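Local coordinates for protein pilotin OutS (Dickeya dadantii, PDB 3UTK) that serves as the outer-membrane lipoprotein pilotin of the type II secretion system, interacting with secretin OutD in the export of pectate lyases and cellulases, at residues A[54-59]-A[103-108]; A[61-66]-A[124-129]. One frame throughout, in Å; residues are numbered along the deposited sequence.

Contact 1 of 2, residues A[54-59]-A[103-108]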
loop_
_atom_site.group_PDB
_atom_site.type_symbol
_atom_site.label_atom_id
_atom_site.label_comp_id
_atom_site.label_asym_id
_atom_site.label_seq_id
_atom_site.Cartn_x
_atom_site.Cartn_y
_atom_site.Cartn_z
ATOM N N SER A 54 -0.481 2.040 -3.287
ATOM C CA SER A 54 0.802 2.324 -3.902
ATOM C C SER A 54 0.976 1.635 -5.255
ATOM O O SER A 54 1.453 2.254 -6.188
ATOM C CB SER A 54 1.948 1.941 -2.968
ATOM O OG SER A 54 1.897 2.714 -1.782
ATOM N N LYS A 55 0.627 0.350 -5.357
ATOM C CA LYS A 55 0.718 -0.340 -6.647
ATOM C C LYS A 55 -0.247 0.302 -7.652
ATOM O O LYS A 55 0.069 0.438 -8.829
ATOM C CB LYS A 55 0.437 -1.843 -6.501
ATOM C CG LYS A 55 0.554 -2.620 -7.813
ATOM C CD LYS A 55 0.419 -4.125 -7.623
ATOM C CE LYS A 55 0.653 -4.856 -8.941
ATOM N NZ LYS A 55 0.871 -6.316 -8.742
ATOM N N TYR A 56 -1.430 0.684 -7.184
ATOM C CA TYR A 56 -2.392 1.372 -8.044
ATOM C C TYR A 56 -1.781 2.655 -8.627
ATOM O O TYR A 56 -1.938 2.956 -9.810
ATOM C CB TYR A 56 -3.699 1.664 -7.281
ATOM C CG TYR A 56 -4.813 2.196 -8.152
ATOM C CD1 TYR A 56 -4.849 3.534 -8.531
ATOM C CD2 TYR A 56 -5.842 1.364 -8.578
ATOM C CE1 TYR A 56 -5.873 4.019 -9.331
ATOM C CE2 TYR A 56 -6.866 1.844 -9.377
ATOM C CZ TYR A 56 -6.877 3.164 -9.748
ATOM O OH TYR A 56 -7.895 3.632 -10.548
ATOM N N LEU A 57 -1.046 3.397 -7.810
ATOM C CA LEU A 57 -0.433 4.620 -8.305
ATOM C C LEU A 57 0.622 4.286 -9.356
ATOM O O LEU A 57 0.671 4.909 -10.410
ATOM C CB LEU A 57 0.194 5.438 -7.174
ATOM C CG LEU A 57 -0.749 6.224 -6.254
ATOM C CD1 LEU A 57 0.007 6.866 -5.077
ATOM C CD2 LEU A 57 -1.511 7.305 -7.030
ATOM N N ARG A 58 1.464 3.301 -9.068
ATOM C CA ARG A 58 2.538 2.971 -10.002
ATOM C C ARG A 58 1.978 2.480 -11.335
ATOM O O ARG A 58 2.411 2.920 -12.398
ATOM C CB ARG A 58 3.492 1.916 -9.416
ATOM C CG ARG A 58 4.762 1.703 -10.253
ATOM C CD ARG A 58 5.578 0.520 -9.745
ATOM N NE ARG A 58 4.932 -0.744 -10.068
ATOM C CZ ARG A 58 4.636 -1.692 -9.186
ATOM N NH1 ARG A 58 4.934 -1.531 -7.904
ATOM N NH2 ARG A 58 4.035 -2.806 -9.594
ATOM N N VAL A 59 1.022 1.558 -11.277
ATOM C CA VAL A 59 0.559 0.883 -12.484
ATOM C C VAL A 59 -0.531 1.657 -13.230
ATOM O O VAL A 59 -0.470 1.796 -14.457
ATOM C CB VAL A 59 0.082 -0.556 -12.180
ATOM C CG1 VAL A 59 -0.472 -1.219 -13.441
ATOM C CG2 VAL A 59 1.228 -1.375 -11.584
ATOM N N GLY A 103 -9.170 -5.588 -6.345
ATOM C CA GLY A 103 -10.461 -5.046 -5.947
ATOM C C GLY A 103 -10.630 -3.594 -6.372
ATOM O O GLY A 103 -11.701 -3.190 -6.843
ATOM N N LEU A 104 -9.568 -2.805 -6.202
ATOM C CA LEU A 104 -9.573 -1.400 -6.621
ATOM C C LEU A 104 -9.898 -1.273 -8.109
ATOM O O LEU A 104 -10.723 -0.442 -8.508
ATOM C CB LEU A 104 -8.212 -0.737 -6.332
ATOM C CG LEU A 104 -7.842 -0.348 -4.890
ATOM C CD1 LEU A 104 -6.366 0.042 -4.772
ATOM C CD2 LEU A 104 -8.713 0.781 -4.379
ATOM N N LEU A 105 -9.242 -2.091 -8.930
ATOM C CA LEU A 105 -9.449 -2.028 -10.378
ATOM C C LEU A 105 -10.919 -2.192 -10.754
ATOM O O LEU A 105 -11.386 -1.614 -11.740
ATOM C CB LEU A 105 -8.612 -3.085 -11.101
ATOM C CG LEU A 105 -7.104 -3.061 -10.834
ATOM C CD1 LEU A 105 -6.379 -4.008 -11.777
ATOM C CD2 LEU A 105 -6.545 -1.647 -10.956
ATOM N N LYS A 106 -11.643 -2.972 -9.964
ATOM C CA LYS A 106 -13.020 -3.331 -10.306
ATOM C C LYS A 106 -14.103 -2.619 -9.490
ATOM O O LYS A 106 -15.293 -2.886 -9.673
ATOM C CB LYS A 106 -13.190 -4.850 -10.189
ATOM C CG LYS A 106 -12.373 -5.614 -11.207
ATOM C CD LYS A 106 -12.601 -7.111 -11.094
ATOM C CE LYS A 106 -11.989 -7.838 -12.281
ATOM N NZ LYS A 106 -12.493 -7.284 -13.575
ATOM N N ASP A 107 -13.708 -1.700 -8.613
ATOM C CA ASP A 107 -14.642 -1.165 -7.618
ATOM C C ASP A 107 -15.573 -0.047 -8.122
ATOM O O ASP A 107 -16.435 0.444 -7.390
ATOM C CB ASP A 107 -13.922 -0.808 -6.289
ATOM C CG ASP A 107 -13.152 0.517 -6.336
ATOM O OD1 ASP A 107 -13.421 1.369 -7.203
ATOM O OD2 ASP A 107 -12.271 0.717 -5.457
ATOM N N GLY A 108 -15.412 0.332 -9.383
ATOM C CA GLY A 108 -16.298 1.310 -9.986
ATOM C C GLY A 108 -15.868 2.766 -9.897
ATOM O O GLY A 108 -16.548 3.632 -10.431
HETATM O O HOH W 1 -10.229 2.396 -10.330
#
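The ring of Y56 on helix 40-60 reaches two consecutive leucines near the end of helix 94-106, and the contact between the two segments is made by apolar groups. CD2 of Y56 lies 3.9 Å from CB of L104, while CD1 of L104 reaches back to CB of Y56 at 4.0 Å. Further along the same side of the ring, CE2 of Y56 meets CD2 of L105 obliquely at 3.8 Å, the two side chains running past each other in opposite directions. The tyrosine gets there because its CG stands anti to the backbone N (chi1 -172°), which throws the ring out from its helix. A long flat side chain suits this place, since the nearest CA atoms, those of Y56 and L104, are still 7.8 Å apart.

The polar part is carried by water. OH of Y56 hydrogen-bonds a water at 2.7 Å, and the same water is placed to donate a weak bond to the backbone O of L104. Q114 and C115 of helix 111-121 also touch the tyrosine, so its side chain lies among three helices of the pilotin fold of nested, perpendicular alpha-helical hairpins.

Contact 2 of 2, residues A[61-66]-A[124-129]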
loop_
_atom_site.group_PDB
_atom_site.type_symbol
_atom_site.label_atom_id
_atom_site.label_comp_id
_atom_site.label_asym_id
_atom_site.label_seq_id
_atom_site.Cartn_x
_atom_site.Cartn_y
_atom_site.Cartn_z
ATOM N N CYS A 61 -1.629 4.890 -12.462
ATOM C CA CYS A 61 -1.469 6.347 -12.456
ATOM C C CYS A 61 -0.106 6.781 -12.981
ATOM O O CYS A 61 0.284 7.953 -12.866
ATOM C CB CYS A 61 -1.691 6.880 -11.037
ATOM S SG CYS A 61 -3.300 6.385 -10.310
ATOM N N GLU A 62 0.593 5.831 -13.587
ATOM C CA GLU A 62 1.905 6.058 -14.204
ATOM C C GLU A 62 2.894 6.720 -13.254
ATOM O O GLU A 62 3.749 7.484 -13.696
ATOM C CB GLU A 62 1.780 6.932 -15.459
ATOM C CG GLU A 62 0.699 6.499 -16.417
ATOM C CD GLU A 62 0.965 5.138 -16.993
ATOM O OE1 GLU A 62 2.105 4.652 -16.843
ATOM O OE2 GLU A 62 0.038 4.555 -17.593
ATOM N N ARG A 63 2.758 6.451 -11.958
ATOM C CA ARG A 63 3.734 6.934 -10.978
ATOM C C ARG A 63 4.985 6.062 -11.048
ATOM O O ARG A 63 5.253 5.230 -10.170
ATOM C CB ARG A 63 3.143 6.961 -9.561
ATOM C CG ARG A 63 2.117 8.062 -9.310
ATOM C CD ARG A 63 2.747 9.474 -9.291
ATOM N NE ARG A 63 3.846 9.638 -8.328
ATOM C CZ ARG A 63 3.711 10.110 -7.090
ATOM N NH1 ARG A 63 2.513 10.446 -6.624
ATOM N NH2 ARG A 63 4.776 10.231 -6.300
ATOM N N SER A 64 5.738 6.241 -12.125
ATOM C CA SER A 64 6.899 5.409 -12.381
ATOM C C SER A 64 8.091 5.750 -11.497
ATOM O O SER A 64 9.145 5.119 -11.614
ATOM C CB SER A 64 7.292 5.504 -13.846
ATOM O OG SER A 64 7.634 6.835 -14.174
ATOM N N ASP A 65 7.922 6.744 -10.625
ATOM C CA ASP A 65 8.929 7.064 -9.615
ATOM C C ASP A 65 8.837 6.106 -8.431
ATOM O O ASP A 65 9.732 6.051 -7.588
ATOM C CB ASP A 65 8.811 8.526 -9.144
ATOM C CG ASP A 65 7.404 8.891 -8.659
ATOM O OD1 ASP A 65 6.402 8.529 -9.325
ATOM O OD2 ASP A 65 7.310 9.557 -7.606
ATOM N N LEU A 66 7.751 5.343 -8.372
ATOM C CA LEU A 66 7.567 4.383 -7.289
ATOM C C LEU A 66 8.220 3.047 -7.628
ATOM O O LEU A 66 8.304 2.669 -8.802
ATOM C CB LEU A 66 6.069 4.204 -6.971
ATOM C CG LEU A 66 5.325 5.485 -6.595
ATOM C CD1 LEU A 66 3.919 5.152 -6.146
ATOM C CD2 LEU A 66 6.046 6.244 -5.489
ATOM N N PRO A 124 2.663 10.801 2.865
ATOM C CA PRO A 124 3.472 10.266 3.969
ATOM C C PRO A 124 4.020 8.855 3.709
ATOM O O PRO A 124 5.160 8.553 4.083
ATOM C CB PRO A 124 2.493 10.264 5.152
ATOM C CG PRO A 124 1.506 11.343 4.814
ATOM C CD PRO A 124 1.339 11.260 3.323
ATOM N N PHE A 125 3.229 8.000 3.071
ATOM C CA PHE A 125 3.698 6.649 2.795
ATOM C C PHE A 125 4.725 6.656 1.660
ATOM O O PHE A 125 5.724 5.947 1.724
ATOM C CB PHE A 125 2.532 5.711 2.482
ATOM C CG PHE A 125 2.912 4.258 2.460
ATOM C CD1 PHE A 125 3.326 3.617 3.612
ATOM C CD2 PHE A 125 2.860 3.534 1.278
ATOM C CE1 PHE A 125 3.676 2.273 3.587
ATOM C CE2 PHE A 125 3.207 2.196 1.245
ATOM C CZ PHE A 125 3.617 1.564 2.398
ATOM N N LEU A 126 4.486 7.464 0.626
ATOM C CA LEU A 126 5.453 7.558 -0.465
ATOM C C LEU A 126 6.784 8.136 0.036
ATOM O O LEU A 126 7.855 7.736 -0.418
ATOM C CB LEU A 126 4.907 8.378 -1.639
ATOM C CG LEU A 126 3.541 7.942 -2.180
ATOM C CD1 LEU A 126 3.156 8.758 -3.404
ATOM C CD2 LEU A 126 3.491 6.450 -2.489
ATOM N N ASP A 127 6.714 9.074 0.975
ATOM C CA ASP A 127 7.932 9.623 1.585
ATOM C C ASP A 127 8.741 8.534 2.301
ATOM O O ASP A 127 9.978 8.493 2.218
ATOM C CB ASP A 127 7.587 10.735 2.575
ATOM C CG ASP A 127 7.321 12.068 1.896
ATOM O OD1 ASP A 127 7.450 12.155 0.657
ATOM O OD2 ASP A 127 6.997 13.039 2.614
ATOM N N ALA A 128 8.035 7.658 3.007
ATOM C CA ALA A 128 8.660 6.552 3.731
ATOM C C ALA A 128 9.371 5.608 2.769
ATOM O O ALA A 128 10.378 4.981 3.104
ATOM C CB ALA A 128 7.614 5.797 4.535
ATOM N N MET A 129 8.834 5.508 1.564
ATOM C CA MET A 129 9.385 4.625 0.553
ATOM C C MET A 129 10.775 5.032 0.087
ATOM O O MET A 129 11.560 4.192 -0.331
ATOM C CB MET A 129 8.450 4.599 -0.643
ATOM C CG MET A 129 7.973 3.247 -1.015
ATOM S SD MET A 129 6.698 3.477 -2.252
ATOM C CE MET A 129 5.216 3.214 -1.281
#
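L126, on helix 123-131, sends its two methyl groups to different residues of the loop that follows helix 40-60. CD1 goes to the guanidinium group of R63, 3.6 Å from NH2 and 3.7 Å from NH1, approaching it obliquely. CD2 goes to L66, whose side chain crosses that of L126 at about a right angle; L66 CD1 and L126 CD2 are 3.9 Å apart. A leucine fits because its forked end can serve both neighbours. M129, three residues or nearly one turn further along the helix, is long enough to bring its SD to CD2 of L66, at 4.3 Å.

The loop presents R63 and L66 together because they are the first and last residues of a type I beta turn, closed by L66 N to R63 O at 3.1 Å. R63 is itself the centre of an inverse gamma turn. In the pilotin fold this compact connection leads from helix 40-60 toward helix 69-82, and C61 at its start is disulfide-bonded to C115 of helix 111-121.

The arginine is bent at chi2 (-69°) and chi3 (-56°), which curls the chain so that the edge of the guanidinium meets D65. R63 grips D65 side-on in a salt bridge, NE to OD1 at 3.0 Å and NH2 to OD2 at 2.9 Å, each through a syn lone pair and nearly straight (169°). The carboxylate lies in the guanidinium plane, so the two bonds fix the rotation of the group, while OD1 of N119, on helix 111-121, accepts a hydrogen bond from NH1, so the third nitrogen is also held.

Both contacts are partly buried, and helix 40-60 ties them together: contact 1 uses a stretch near its C-terminal end, and contact 2 the loop that follows. They lie about 14 Å apart between centres, yet L57 O and R63 N, 3.0 Å apart, are probably hydrogen-bonded, and S54 touches F125 and M129 of the other contact. Each has one buried residue, Y56 and M129, but contact 1 runs out to exposed L105, whereas no touching residue of contact 2 is fully exposed. Contact 1 joins two helices through an aromatic ring and water; contact 2 sets a loop against a helix through aliphatic groups, with an ion pair inside the loop. Helix 111-121 meets both.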